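PDB 4RD8: DUF5636 domain-containing protein from Legionella pneumophila subsp. pneumophila str. Philadelphia 1, which is of unknown function, a largely helical protein that belongs to the DUF5636 family. Local coordinates for residues 13-27 / 165-179. The protein carries 3 engineered substitutions. Residues are numbered along the deposited sequence; the frame is centred on the assembly and turned at random.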
loop_
_atom_site.group_PDB
_atom_site.type_symbol
_atom_site.label_atom_id
_atom_site.label_comp_id
_atom_site.label_asym_id
_atom_site.label_seq_id
_atom_site.Cartn_x
_atom_site.Cartn_y
_atom_site.Cartn_z
ATOM N N ILE A 13 -8.510 -10.098 12.479
ATOM C CA ILE A 13 -8.003 -8.730 12.613
ATOM C C ILE A 13 -8.158 -8.199 14.042
ATOM O O ILE A 13 -7.305 -7.456 14.541
ATOM C CB ILE A 13 -8.756 -7.793 11.613
ATOM C CG1 ILE A 13 -8.065 -7.788 10.253
ATOM C CG2 ILE A 13 -8.898 -6.377 12.132
ATOM C CD1 ILE A 13 -8.949 -8.300 9.157
ATOM N N LYS A 14 -9.244 -8.594 14.704
ATOM C CA LYS A 14 -9.527 -8.142 16.065
ATOM C C LYS A 14 -8.447 -8.556 17.063
ATOM O O LYS A 14 -8.290 -7.923 18.102
ATOM C CB LYS A 14 -10.899 -8.649 16.530
ATOM C CG LYS A 14 -12.053 -8.183 15.661
ATOM C CD LYS A 14 -13.405 -8.586 16.254
ATOM C CE LYS A 14 -13.697 -7.827 17.541
ATOM N NZ LYS A 14 -15.124 -7.943 17.962
ATOM N N ARG A 15 -7.702 -9.611 16.748
ATOM C CA ARG A 15 -6.616 -10.043 17.630
ATOM C C ARG A 15 -5.565 -8.952 17.802
ATOM O O ARG A 15 -4.894 -8.893 18.831
ATOM C CB ARG A 15 -5.940 -11.303 17.095
ATOM C CG ARG A 15 -6.833 -12.537 17.024
ATOM C CD ARG A 15 -6.033 -13.701 16.462
ATOM N NE ARG A 15 -6.867 -14.764 15.910
ATOM C CZ ARG A 15 -6.430 -15.676 15.047
ATOM N NH1 ARG A 15 -5.168 -15.652 14.638
ATOM N NH2 ARG A 15 -7.255 -16.606 14.591
ATOM N N ALA A 16 -5.417 -8.106 16.784
ATOM C CA ALA A 16 -4.405 -7.047 16.803
ATOM C C ALA A 16 -4.929 -5.755 17.410
ATOM O O ALA A 16 -4.198 -4.766 17.494
ATOM C CB ALA A 16 -3.886 -6.775 15.391
ATOM N N LEU A 17 -6.192 -5.750 17.823
ATOM C CA LEU A 17 -6.831 -4.511 18.266
ATOM C C LEU A 17 -7.104 -4.474 19.768
ATOM O O LEU A 17 -7.347 -5.509 20.401
ATOM C CB LEU A 17 -8.140 -4.269 17.506
ATOM C CG LEU A 17 -8.030 -4.220 15.978
ATOM C CD1 LEU A 17 -9.389 -3.945 15.333
ATOM C CD2 LEU A 17 -7.007 -3.180 15.506
ATOM N N GLN A 18 -7.065 -3.268 20.326
ATOM C CA GLN A 18 -7.457 -3.039 21.714
ATOM C C GLN A 18 -8.129 -1.676 21.806
ATOM O O GLN A 18 -8.288 -0.995 20.782
ATOM C CB GLN A 18 -6.232 -3.098 22.634
ATOM C CG GLN A 18 -5.116 -2.134 22.253
ATOM C CD GLN A 18 -3.880 -2.297 23.117
ATOM O OE1 GLN A 18 -3.923 -2.948 24.160
ATOM N NE2 GLN A 18 -2.767 -1.711 22.681
ATOM N N GLY A 19 -8.516 -1.284 23.018
ATOM C CA GLY A 19 -9.083 0.035 23.256
ATOM C C GLY A 19 -10.296 0.387 22.402
ATOM O O GLY A 19 -11.214 -0.423 22.255
ATOM N N GLU A 20 -10.303 1.597 21.847
ATOM C CA GLU A 20 -11.430 2.069 21.040
ATOM C C GLU A 20 -11.547 1.330 19.705
ATOM O O GLU A 20 -12.661 1.076 19.232
ATOM C CB GLU A 20 -11.326 3.585 20.805
ATOM C CG GLU A 20 -12.511 4.224 20.060
ATOM C CD GLU A 20 -12.411 4.110 18.537
ATOM O OE1 GLU A 20 -13.472 4.101 17.872
ATOM O OE2 GLU A 20 -11.285 4.038 18.001
ATOM N N LEU A 21 -10.411 1.006 19.089
ATOM C CA LEU A 21 -10.446 0.371 17.776
ATOM C C LEU A 21 -11.086 -1.010 17.854
ATOM O O LEU A 21 -11.785 -1.425 16.931
ATOM C CB LEU A 21 -9.055 0.296 17.137
ATOM C CG LEU A 21 -8.494 1.605 16.566
ATOM C CD1 LEU A 21 -7.155 1.355 15.873
ATOM C CD2 LEU A 21 -9.502 2.269 15.614
ATOM N N LEU A 22 -10.860 -1.705 18.967
ATOM C CA LEU A 22 -11.441 -3.027 19.182
ATOM C C LEU A 22 -12.963 -2.976 19.188
ATOM O O LEU A 22 -13.624 -3.957 18.833
ATOM C CB LEU A 22 -10.959 -3.620 20.505
ATOM C CG LEU A 22 -11.455 -5.040 20.772
ATOM C CD1 LEU A 22 -11.141 -5.921 19.567
ATOM C CD2 LEU A 22 -10.832 -5.609 22.034
ATOM N N GLN A 23 -13.510 -1.830 19.589
ATOM C CA GLN A 23 -14.957 -1.664 19.694
ATOM C C GLN A 23 -15.533 -0.926 18.494
ATOM O O GLN A 23 -16.741 -0.658 18.439
ATOM C CB GLN A 23 -15.328 -0.915 20.978
ATOM C CG GLN A 23 -14.785 -1.546 22.265
ATOM C CD GLN A 23 -15.136 -3.023 22.410
ATOM O OE1 GLN A 23 -16.190 -3.477 21.954
ATOM N NE2 GLN A 23 -14.252 -3.780 23.056
ATOM N N ASN A 24 -14.661 -0.593 17.549
ATOM C CA ASN A 24 -15.046 0.189 16.386
ATOM C C ASN A 24 -15.413 -0.745 15.239
ATOM O O ASN A 24 -14.563 -1.105 14.432
ATOM C CB ASN A 24 -13.891 1.117 15.989
ATOM C CG ASN A 24 -14.297 2.165 14.974
ATOM O OD1 ASN A 24 -15.046 1.883 14.043
ATOM N ND2 ASN A 24 -13.790 3.388 15.144
ATOM N N GLU A 25 -16.680 -1.140 15.171
ATOM C CA GLU A 25 -17.116 -2.086 14.145
ATOM C C GLU A 25 -16.891 -1.605 12.702
ATOM O O GLU A 25 -16.476 -2.399 11.852
ATOM C CB GLU A 25 -18.567 -2.527 14.372
ATOM C CG GLU A 25 -18.801 -3.229 15.720
ATOM C CD GLU A 25 -18.075 -4.572 15.854
ATOM O OE1 GLU A 25 -17.547 -5.098 14.847
ATOM O OE2 GLU A 25 -18.039 -5.113 16.982
ATOM N N PRO A 26 -17.164 -0.316 12.410
ATOM C CA PRO A 26 -16.894 0.098 11.027
ATOM C C PRO A 26 -15.416 -0.022 10.659
ATOM O O PRO A 26 -15.106 -0.401 9.525
ATOM C CB PRO A 26 -17.346 1.561 11.012
ATOM C CG PRO A 26 -18.465 1.598 12.031
ATOM C CD PRO A 26 -17.958 0.697 13.138
ATOM N N PHE A 27 -14.523 0.276 11.599
ATOM C CA PHE A 27 -13.096 0.133 11.338
ATOM C C PHE A 27 -12.744 -1.323 11.070
ATOM O O PHE A 27 -12.015 -1.631 10.122
ATOM C CB PHE A 27 -12.271 0.652 12.507
ATOM C CG PHE A 27 -10.794 0.420 12.355
ATOM C CD1 PHE A 27 -10.053 1.151 11.433
ATOM C CD2 PHE A 27 -10.141 -0.518 13.140
ATOM C CE1 PHE A 27 -8.686 0.956 11.301
ATOM C CE2 PHE A 27 -8.780 -0.732 13.007
ATOM C CZ PHE A 27 -8.045 0.005 12.088
ATOM N N LEU A 165 -3.765 2.718 11.759
ATOM C CA LEU A 165 -2.760 1.655 11.803
ATOM C C LEU A 165 -1.527 2.082 12.591
ATOM O O LEU A 165 -0.725 1.243 13.009
ATOM C CB LEU A 165 -2.352 1.203 10.394
ATOM C CG LEU A 165 -3.474 0.621 9.538
ATOM C CD1 LEU A 165 -2.933 0.237 8.145
ATOM C CD2 LEU A 165 -4.114 -0.591 10.226
ATOM N N GLY A 166 -1.384 3.386 12.812
ATOM C CA GLY A 166 -0.296 3.902 13.620
ATOM C C GLY A 166 -0.702 4.214 15.051
ATOM O O GLY A 166 0.106 4.681 15.849
ATOM N N HIS A 167 -1.972 3.998 15.369
ATOM C CA HIS A 167 -2.467 4.242 16.714
ATOM C C HIS A 167 -2.148 3.024 17.559
ATOM O O HIS A 167 -2.215 1.892 17.077
ATOM C CB HIS A 167 -3.982 4.468 16.704
ATOM C CG HIS A 167 -4.515 5.024 17.976
ATOM N ND1 HIS A 167 -4.723 4.259 19.110
ATOM C CD2 HIS A 167 -4.903 6.288 18.313
ATOM C CE1 HIS A 167 -5.206 5.019 20.075
ATOM N NE2 HIS A 167 -5.327 6.249 19.615
ATOM N N GLN A 168 -1.832 3.238 18.827
ATOM C CA GLN A 168 -1.488 2.101 19.669
ATOM C C GLN A 168 -2.621 1.083 19.837
ATOM O O GLN A 168 -2.360 -0.078 20.160
ATOM C CB GLN A 168 -0.963 2.564 21.022
ATOM C CG GLN A 168 0.194 1.732 21.496
ATOM C CD GLN A 168 0.845 2.323 22.703
ATOM O OE1 GLN A 168 1.906 2.943 22.614
ATOM N NE2 GLN A 168 0.207 2.150 23.846
ATOM N N ASP A 169 -3.866 1.513 19.618
ATOM C CA ASP A 169 -5.017 0.606 19.670
ATOM C C ASP A 169 -4.967 -0.469 18.593
ATOM O O ASP A 169 -5.690 -1.463 18.676
ATOM C CB ASP A 169 -6.334 1.376 19.505
ATOM C CG ASP A 169 -6.756 2.106 20.756
ATOM O OD1 ASP A 169 -6.155 1.884 21.828
ATOM O OD2 ASP A 169 -7.720 2.895 20.663
ATOM N N SER A 170 -4.131 -0.276 17.577
ATOM C CA SER A 170 -3.978 -1.308 16.548
ATOM C C SER A 170 -2.684 -2.113 16.722
ATOM O O SER A 170 -2.204 -2.755 15.781
ATOM C CB SER A 170 -4.089 -0.714 15.134
ATOM O OG SER A 170 -3.038 0.191 14.882
ATOM N N SER A 171 -2.131 -2.075 17.934
ATOM C CA SER A 171 -0.957 -2.871 18.297
ATOM C C SER A 171 -1.165 -3.601 19.619
ATOM O O SER A 171 -0.378 -3.433 20.544
ATOM C CB SER A 171 0.300 -1.986 18.374
ATOM O OG SER A 171 0.692 -1.556 17.072
ATOM N N ASN A 172 -2.231 -4.402 19.700
ATOM C CA ASN A 172 -2.517 -5.234 20.869
ATOM C C ASN A 172 -1.292 -6.081 21.223
ATOM O O ASN A 172 -0.831 -6.870 20.401
ATOM C CB ASN A 172 -3.712 -6.147 20.553
ATOM C CG ASN A 172 -4.233 -6.884 21.763
ATOM O OD1 ASN A 172 -3.470 -7.307 22.634
ATOM N ND2 ASN A 172 -5.553 -7.054 21.821
ATOM N N PRO A 173 -0.741 -5.900 22.436
ATOM C CA PRO A 173 0.522 -6.557 22.794
ATOM C C PRO A 173 0.390 -8.047 23.091
ATOM O O PRO A 173 1.403 -8.704 23.352
ATOM C CB PRO A 173 0.946 -5.823 24.067
ATOM C CG PRO A 173 -0.361 -5.391 24.692
ATOM C CD PRO A 173 -1.218 -5.005 23.507
ATOM N N ASN A 174 -0.833 -8.568 23.083
ATOM C CA ASN A 174 -1.040 -9.989 23.347
ATOM C C ASN A 174 -0.838 -10.844 22.103
ATOM O O ASN A 174 -0.754 -12.067 22.184
ATOM C CB ASN A 174 -2.430 -10.233 23.930
ATOM C CG ASN A 174 -2.626 -9.541 25.258
ATOM O OD1 ASN A 174 -2.149 -10.007 26.288
ATOM N ND2 ASN A 174 -3.324 -8.414 25.237
ATOM N N TYR A 175 -0.748 -10.170 20.964
ATOM C CA TYR A 175 -0.688 -10.800 19.656
ATOM C C TYR A 175 0.619 -10.358 19.010
ATOM O O TYR A 175 0.979 -9.189 19.082
ATOM C CB TYR A 175 -1.879 -10.318 18.819
ATOM C CG TYR A 175 -2.186 -11.154 17.598
ATOM C CD1 TYR A 175 -2.339 -12.526 17.697
ATOM C CD2 TYR A 175 -2.352 -10.562 16.354
ATOM C CE1 TYR A 175 -2.624 -13.290 16.585
ATOM C CE2 TYR A 175 -2.642 -11.324 15.234
ATOM C CZ TYR A 175 -2.777 -12.682 15.358
ATOM O OH TYR A 175 -3.066 -13.446 14.254
ATOM N N PRO A 176 1.341 -11.295 18.380
ATOM C CA PRO A 176 2.648 -10.918 17.829
ATOM C C PRO A 176 2.596 -10.000 16.613
ATOM O O PRO A 176 3.636 -9.461 16.236
ATOM C CB PRO A 176 3.290 -12.272 17.467
ATOM C CG PRO A 176 2.162 -13.260 17.448
ATOM C CD PRO A 176 1.149 -12.755 18.424
ATOM N N PHE A 177 1.424 -9.810 16.018
ATOM C CA PHE A 177 1.308 -8.995 14.818
ATOM C C PHE A 177 0.447 -7.766 15.084
ATOM O O PHE A 177 -0.559 -7.852 15.786
ATOM C CB PHE A 177 0.701 -9.826 13.682
ATOM C CG PHE A 177 1.380 -11.143 13.481
ATOM C CD1 PHE A 177 2.566 -11.223 12.768
ATOM C CD2 PHE A 177 0.855 -12.307 14.034
ATOM C CE1 PHE A 177 3.211 -12.449 12.601
ATOM C CE2 PHE A 177 1.492 -13.524 13.866
ATOM C CZ PHE A 177 2.669 -13.597 13.147
ATOM N N THR A 178 0.850 -6.629 14.521
ATOM C CA THR A 178 0.040 -5.415 14.575
ATOM C C THR A 178 -0.974 -5.462 13.444
ATOM O O THR A 178 -0.864 -6.299 12.546
ATOM C CB THR A 178 0.891 -4.143 14.415
ATOM O OG1 THR A 178 1.502 -4.133 13.116
ATOM C CG2 THR A 178 1.979 -4.089 15.481
ATOM N N CYS A 179 -1.965 -4.574 13.483
ATOM C CA CYS A 179 -2.936 -4.505 12.397
ATOM C C CYS A 179 -2.228 -4.144 11.088
ATOM O O CYS A 179 -2.595 -4.634 10.013
ATOM C CB CYS A 179 -4.021 -3.474 12.716
ATOM S SG CYS A 179 -5.539 -3.642 11.719
HETATM O O HOH W 1 -8.577 4.543 18.735
#
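Ala16, Leu17 and Gln18 run against Asn172, Ser170 and Asp169, with the CA atoms of Leu17 and Ser170 4.6 Å apart. Two backbone bonds join the two segments: Asn172 N donates to Ala16 O, and Gln18 N donates to Asp169 O at 2.8 Å. The amide of Asn172 adds a third bond, Asn172 ND2 to Leu17 O at 2.8 Å. Its OD1 turns back to Asn174 N, making an Asx turn, and also accepts from Asn174 ND2, so both ends of this amide are held.

The Gln18 side chain reaches across the loop. Its CG sits between the backbone N and the carbonyl carbon (chi1 56°), and the chain extends beyond it to bring Gln18 NE2 to Gln168 O at 3.0 Å. Ser171 N reaches the same oxygen from the opposite face of its plane. Pro173 CD packs against Gln18 OE1.

Tyr175 lies against Arg15. Arg15 CB sits over the ring centre, 3.6 Å from the Tyr175 centroid, a CH-pi contact, while Phe177 CD2 lies over the opposite face, toward the rim. The extended arginine chain carries Arg15 NH1 to Tyr175 OH, a bond of 3.1 Å bent to 141°. The guanidinium stands 79° from the ring plane.

Asp169 OD2 takes a weak bond from Glu20 N. Asp169 CB packs against Leu21 CG at 3.7 Å. A water donates to both Asp169 OD2 and Glu20 OE2, and probably eases the closeness of the two carboxylates. Deeper in, Leu17 CD2 meets Cys179 SG at the start of helix 179-184.

Segment 13-27 is thus fastened to the loop before helix 179-184 mainly by backbone carbonyls that accept from backbone and side-chain amide N-H groups, with no salt bridge between them.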